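Local coordinates for conserved domain protein (Porphyromonas gingivalis, PDB 3PNN) that probably transfers sugar units to form glycosidic linkages, as a cytoplasmic glycosyltransferase with a Rossmann-like alpha/beta/alpha fold, at residues A[144-149]-A[225-230]. Sequence-based numbering, arbitrary orientation.
Sequences GKQGEY and FDYSEE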
loop_
_atom_site.group_PDB
_atom_site.type_symbol
_atom_site.label_atom_id
_atom_site.label_comp_id
_atom_site.label_asym_id
_atom_site.label_seq_id
_atom_site.Cartn_x
_atom_site.Cartn_y
_atom_site.Cartn_z
ATOM N N GLY A 144 7.143 18.380 -9.603
ATOM C CA GLY A 144 7.488 18.646 -10.991
ATOM C C GLY A 144 8.414 17.646 -11.672
ATOM O O GLY A 144 8.723 17.796 -12.858
ATOM N N LYS A 145 8.867 16.626 -10.944
ATOM C CA LYS A 145 9.772 15.631 -11.538
ATOM C C LYS A 145 9.031 14.519 -12.299
ATOM O O LYS A 145 7.820 14.338 -12.137
ATOM C CB LYS A 145 10.734 15.057 -10.490
ATOM C CG LYS A 145 11.701 16.107 -9.926
ATOM C CD LYS A 145 12.707 15.493 -8.975
ATOM C CE LYS A 145 13.605 16.558 -8.355
ATOM N NZ LYS A 145 14.236 17.415 -9.396
ATOM N N GLN A 146 9.763 13.800 -13.144
ATOM C CA GLN A 146 9.209 12.683 -13.917
ATOM C C GLN A 146 10.076 11.464 -13.638
ATOM O O GLN A 146 11.293 11.520 -13.800
ATOM C CB GLN A 146 9.247 12.995 -15.429
ATOM C CG GLN A 146 8.840 11.823 -16.366
ATOM C CD GLN A 146 9.342 11.991 -17.822
ATOM O OE1 GLN A 146 10.524 12.217 -18.062
ATOM N NE2 GLN A 146 8.436 11.880 -18.783
ATOM N N GLY A 147 9.469 10.364 -13.210
ATOM C CA GLY A 147 10.198 9.107 -13.135
ATOM C C GLY A 147 11.179 9.036 -11.972
ATOM O O GLY A 147 12.079 8.192 -11.967
ATOM N N GLU A 148 11.012 9.920 -10.988
ATOM C CA GLU A 148 11.787 9.844 -9.738
ATOM C C GLU A 148 10.844 9.559 -8.568
ATOM O O GLU A 148 10.090 10.433 -8.140
ATOM C CB GLU A 148 12.594 11.134 -9.506
ATOM C CG GLU A 148 13.478 11.467 -10.712
ATOM C CD GLU A 148 14.412 12.646 -10.482
ATOM O OE1 GLU A 148 14.978 12.762 -9.372
ATOM O OE2 GLU A 148 14.586 13.447 -11.431
ATOM N N TYR A 149 10.868 8.319 -8.090
ATOM C CA TYR A 149 9.905 7.835 -7.097
ATOM C C TYR A 149 10.642 7.352 -5.853
ATOM O O TYR A 149 11.875 7.471 -5.770
ATOM C CB TYR A 149 9.114 6.661 -7.677
ATOM C CG TYR A 149 8.465 6.922 -9.030
ATOM C CD1 TYR A 149 7.930 8.163 -9.343
ATOM C CD2 TYR A 149 8.359 5.900 -9.979
ATOM C CE1 TYR A 149 7.305 8.396 -10.576
ATOM C CE2 TYR A 149 7.729 6.119 -11.217
ATOM C CZ TYR A 149 7.209 7.371 -11.505
ATOM O OH TYR A 149 6.607 7.606 -12.724
ATOM N N PHE A 225 0.798 7.660 -13.223
ATOM C CA PHE A 225 -0.484 7.221 -13.786
ATOM C C PHE A 225 -0.370 6.921 -15.279
ATOM O O PHE A 225 -0.978 5.976 -15.786
ATOM C CB PHE A 225 -1.587 8.262 -13.566
ATOM C CG PHE A 225 -1.873 8.563 -12.117
ATOM C CD1 PHE A 225 -2.374 7.581 -11.267
ATOM C CD2 PHE A 225 -1.688 9.846 -11.618
ATOM C CE1 PHE A 225 -2.650 7.865 -9.926
ATOM C CE2 PHE A 225 -1.965 10.143 -10.288
ATOM C CZ PHE A 225 -2.451 9.146 -9.431
ATOM N N ASP A 226 0.380 7.749 -15.992
ATOM C CA ASP A 226 0.527 7.579 -17.439
ATOM C C ASP A 226 1.319 6.321 -17.782
ATOM O O ASP A 226 0.955 5.581 -18.708
ATOM C CB ASP A 226 1.220 8.797 -18.064
ATOM C CG ASP A 226 0.377 10.058 -17.975
ATOM O OD1 ASP A 226 -0.870 9.954 -18.015
ATOM O OD2 ASP A 226 0.958 11.155 -17.850
ATOM N N TYR A 227 2.410 6.085 -17.056
ATOM C CA TYR A 227 3.184 4.870 -17.288
ATOM C C TYR A 227 2.323 3.651 -16.955
ATOM O O TYR A 227 2.366 2.639 -17.662
ATOM C CB TYR A 227 4.467 4.857 -16.453
ATOM C CG TYR A 227 5.497 5.882 -16.888
ATOM C CD1 TYR A 227 5.883 5.998 -18.228
ATOM C CD2 TYR A 227 6.088 6.729 -15.960
ATOM C CE1 TYR A 227 6.831 6.949 -18.619
ATOM C CE2 TYR A 227 7.037 7.674 -16.340
ATOM C CZ TYR A 227 7.400 7.779 -17.663
ATOM O OH TYR A 227 8.351 8.719 -18.027
ATOM N N SER A 228 1.545 3.748 -15.879
ATOM C CA SER A 228 0.678 2.632 -15.483
ATOM C C SER A 228 -0.374 2.357 -16.536
ATOM O O SER A 228 -0.733 1.206 -16.772
ATOM C CB SER A 228 -0.046 2.909 -14.164
ATOM O OG SER A 228 0.854 3.002 -13.068
ATOM N N GLU A 229 -0.917 3.410 -17.136
ATOM C CA GLU A 229 -1.916 3.208 -18.201
ATOM C C GLU A 229 -1.287 2.492 -19.400
ATOM O O GLU A 229 -1.893 1.607 -20.015
ATOM C CB GLU A 229 -2.522 4.543 -18.630
ATOM C CG GLU A 229 -3.401 4.478 -19.876
ATOM C CD GLU A 229 -4.877 4.302 -19.561
ATOM O OE1 GLU A 229 -5.209 3.910 -18.418
ATOM O OE2 GLU A 229 -5.706 4.559 -20.463
ATOM N N GLU A 230 -0.060 2.870 -19.730
ATOM C CA GLU A 230 0.645 2.219 -20.829
ATOM C C GLU A 230 0.799 0.713 -20.568
ATOM O O GLU A 230 0.523 -0.104 -21.445
ATOM C CB GLU A 230 2.016 2.867 -21.051
ATOM C CG GLU A 230 2.919 2.091 -21.993
ATOM C CD GLU A 230 4.384 2.469 -21.833
ATOM O OE1 GLU A 230 4.659 3.645 -21.504
ATOM O OE2 GLU A 230 5.254 1.588 -22.029
#
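Y227 reaches from helix 225-230 to the turn and strand start of 144-149 and meets two side chains there, Y149 and Q146. The tighter meeting is with Y149: its OH lies 3.4 Å from Y227 CD2 and 3.6 Å from Y227 CE2, near the ring plane, so the hydroxyl abuts an edge of the Y227 ring and the two rings do not stack. The polar partner of that hydroxyl is D223 OD1, not the Y227 ring; D223 OD1 takes G147 N as a second donor, and one carboxylate oxygen thus ties the turn to the start of the helix and helps to position the Y149 OH. The turn folds back over the same tyrosine, with G147 C 4.1 Å above the centre of one Y149 face, while F220 and Y224 make edge-to-face contacts with its ring.

Toward solvent the fit is looser. The first torsion of Q146, an exposed residue, turns CG opposite the backbone N (173°), and the chain runs on extended, bringing the amide beside the Y227 hydroxyl, its plane oblique to the ring at 39°. Q146 CG, CD and NE2 lie 3.6, 3.4 and 3.3 Å from Y227 OH, but the donor angle is too poor for a hydrogen bond, which leaves van der Waals contact. Only 133 Å² is buried in all, just over half of it on Y227.

The contact joins the N-terminal part of helix 223-239 to the entry of strand 148-155, which pairs with strands 217-220 and 263-268, and Y227 also packs on L256 of helix 249-259.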